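Local atomic coordinates of phenolic acid decarboxylase (Sedimentibacter hydroxybenzoicus, PDB entry 7AE5), a protein that catalyses the reversible, non-oxidative decarboxylation of 4-hydroxybenzoate and 3,4-dihydroxybenzoate, using prenylated FMN and manganese, to detoxify phenolic compounds without oxygen. Residues Y59-V64 and R300-F305. Numbering follows the deposited sequence.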
loop_
_atom_site.group_PDB
_atom_site.type_symbol
_atom_site.label_atom_id
_atom_site.label_comp_id
_atom_site.label_asym_id
_atom_site.label_seq_id
_atom_site.Cartn_x
_atom_site.Cartn_y
_atom_site.Cartn_z
ATOM N N TYR C 59 38.867 -13.433 -45.845
ATOM C CA TYR C 59 38.537 -14.794 -45.457
ATOM C C TYR C 59 38.228 -15.635 -46.687
ATOM O O TYR C 59 38.001 -15.131 -47.790
ATOM C CB TYR C 59 37.356 -14.810 -44.481
ATOM C CG TYR C 59 37.715 -14.311 -43.100
ATOM C CD1 TYR C 59 38.703 -14.936 -42.348
ATOM C CD2 TYR C 59 37.081 -13.203 -42.555
ATOM C CE1 TYR C 59 39.039 -14.477 -41.087
ATOM C CE2 TYR C 59 37.408 -12.739 -41.297
ATOM C CZ TYR C 59 38.387 -13.379 -40.567
ATOM O OH TYR C 59 38.711 -12.912 -39.315
ATOM N N LYS C 60 38.213 -16.943 -46.471
ATOM C CA LYS C 60 38.114 -17.914 -47.542
ATOM C C LYS C 60 36.775 -18.652 -47.543
ATOM O O LYS C 60 36.414 -19.252 -48.562
ATOM C CB LYS C 60 39.312 -18.878 -47.412
ATOM C CG LYS C 60 39.260 -20.197 -48.152
ATOM C CD LYS C 60 39.760 -21.349 -47.262
ATOM C CE LYS C 60 41.273 -21.502 -47.137
ATOM N NZ LYS C 60 41.500 -22.714 -46.290
ATOM N N TYR C 61 35.991 -18.538 -46.467
ATOM C CA TYR C 61 34.786 -19.336 -46.249
ATOM C C TYR C 61 33.565 -18.463 -45.968
ATOM O O TYR C 61 33.609 -17.246 -46.175
ATOM C CB TYR C 61 35.063 -20.314 -45.108
ATOM C CG TYR C 61 35.923 -21.483 -45.532
ATOM C CD1 TYR C 61 36.074 -21.805 -46.884
ATOM C CD2 TYR C 61 36.703 -22.162 -44.598
ATOM C CE1 TYR C 61 36.875 -22.853 -47.284
ATOM C CE2 TYR C 61 37.529 -23.197 -44.983
ATOM C CZ TYR C 61 37.607 -23.544 -46.329
ATOM O OH TYR C 61 38.426 -24.575 -46.730
ATOM N N SER C 62 32.473 -19.065 -45.502
ATOM C CA SER C 62 31.185 -18.388 -45.425
ATOM C C SER C 62 30.757 -18.121 -43.984
ATOM O O SER C 62 31.277 -18.706 -43.030
ATOM C CB SER C 62 30.098 -19.211 -46.128
ATOM O OG SER C 62 30.622 -19.902 -47.248
ATOM N N VAL C 63 29.780 -17.223 -43.849
ATOM C CA VAL C 63 29.149 -16.889 -42.576
ATOM C C VAL C 63 27.639 -16.893 -42.774
ATOM O O VAL C 63 27.139 -16.408 -43.795
ATOM C CB VAL C 63 29.620 -15.518 -42.043
ATOM C CG1 VAL C 63 28.681 -14.997 -40.956
ATOM C CG2 VAL C 63 31.027 -15.614 -41.503
ATOM N N VAL C 64 26.913 -17.452 -41.807
ATOM C CA VAL C 64 25.458 -17.390 -41.781
ATOM C C VAL C 64 25.018 -16.973 -40.381
ATOM O O VAL C 64 25.592 -17.416 -39.380
ATOM C CB VAL C 64 24.815 -18.731 -42.206
ATOM C CG1 VAL C 64 25.032 -19.812 -41.156
ATOM C CG2 VAL C 64 23.329 -18.546 -42.499
ATOM N N ARG C 300 34.083 -29.892 -42.229
ATOM C CA ARG C 300 33.611 -30.249 -43.556
ATOM C C ARG C 300 34.307 -29.387 -44.608
ATOM O O ARG C 300 34.934 -28.372 -44.302
ATOM C CB ARG C 300 32.095 -30.075 -43.647
ATOM C CG ARG C 300 31.328 -30.678 -42.483
ATOM C CD ARG C 300 29.831 -30.465 -42.631
ATOM N NE ARG C 300 29.356 -30.829 -43.959
ATOM C CZ ARG C 300 28.107 -31.174 -44.239
ATOM N NH1 ARG C 300 27.176 -31.220 -43.300
ATOM N NH2 ARG C 300 27.782 -31.476 -45.493
ATOM N N THR C 301 34.192 -29.805 -45.865
ATOM C CA THR C 301 34.787 -29.044 -46.955
ATOM C C THR C 301 33.984 -27.772 -47.202
ATOM O O THR C 301 32.757 -27.817 -47.339
ATOM C CB THR C 301 34.852 -29.891 -48.223
ATOM O OG1 THR C 301 35.564 -31.104 -47.949
ATOM C CG2 THR C 301 35.566 -29.131 -49.332
ATOM N N ASN C 302 34.684 -26.642 -47.271
ATOM C CA ASN C 302 34.066 -25.322 -47.340
ATOM C C ASN C 302 33.075 -25.119 -46.189
ATOM O O ASN C 302 31.878 -24.935 -46.419
ATOM C CB ASN C 302 33.387 -25.103 -48.685
ATOM C CG ASN C 302 34.373 -24.759 -49.792
ATOM O OD1 ASN C 302 34.378 -23.640 -50.308
ATOM N ND2 ASN C 302 35.210 -25.721 -50.164
ATOM N N PRO C 303 33.547 -25.142 -44.941
ATOM C CA PRO C 303 32.627 -25.026 -43.806
ATOM C C PRO C 303 31.978 -23.657 -43.739
ATOM O O PRO C 303 32.484 -22.662 -44.264
ATOM C CB PRO C 303 33.523 -25.269 -42.587
ATOM C CG PRO C 303 34.885 -24.926 -43.046
ATOM C CD PRO C 303 34.945 -25.276 -44.501
ATOM N N ILE C 304 30.838 -23.623 -43.057
ATOM C CA ILE C 304 30.018 -22.428 -42.922
ATOM C C ILE C 304 30.016 -22.023 -41.455
ATOM O O ILE C 304 29.577 -22.794 -40.592
ATOM C CB ILE C 304 28.590 -22.663 -43.432
ATOM C CG1 ILE C 304 28.604 -22.890 -44.946
ATOM C CG2 ILE C 304 27.706 -21.490 -43.072
ATOM C CD1 ILE C 304 27.357 -23.561 -45.482
ATOM N N PHE C 305 30.506 -20.818 -41.175
ATOM C CA PHE C 305 30.585 -20.303 -39.810
ATOM C C PHE C 305 29.196 -19.838 -39.392
ATOM O O PHE C 305 28.788 -18.712 -39.686
ATOM C CB PHE C 305 31.602 -19.169 -39.726
ATOM C CG PHE C 305 31.774 -18.596 -38.341
ATOM C CD1 PHE C 305 31.502 -19.359 -37.216
ATOM C CD2 PHE C 305 32.218 -17.293 -38.168
ATOM C CE1 PHE C 305 31.663 -18.832 -35.946
ATOM C CE2 PHE C 305 32.383 -16.761 -36.899
ATOM C CZ PHE C 305 32.105 -17.532 -35.788
#
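The amide N of F305 gives the shortest polar bond here, 2.9 Å to the carbonyl O of S62. Two residues on from S62, V64 N donates to F305 O at 3.1 Å, so F305 uses both its N-H and its C=O on the two residues flanking V63, the ladder expected of parallel strands. That same F305 O also takes a CA-H...O contact from V63 CA, 3.4 Å away. Ahead of this ladder the backbones spread apart and side chains take over. The Y61 ring lies against the turn at N302 and P303: P303 CD sits over one ring face, 3.6 Å from the centroid, and N302 CA comes over the same face nearer CE1, both as CH-pi contacts. K60 CD lies over the opposite face near the rim, leaving the ring sandwiched between its own neighbour and the proline. With chi1 at -76°, Y61 CG stands beside its backbone N, anti to the carbonyl carbon, and the ring swings across the N302-P303 peptide. Further along, the strands sort their side chains by face. On the side of S62 and I304, S62 CB faces I304 CG1; V64 CG1 also meets I304 CG2 at 3.7 Å, and F52 of strand 50-53 packs on all three residues. On the other side V63 and F305 run side by side in the same direction, V63 CG2 reaching F305 CD2 at 3.9 Å, with P130 touching both. Strand 62-65 pairs antiparallel with 50-53 on its other edge, so 304-306 completes a small mixed sheet of four strands. In this UbiD-family decarboxylase the pairing joins the N-terminal domain to the Rift-related, FMN-binding-type domain by a parallel strand pair.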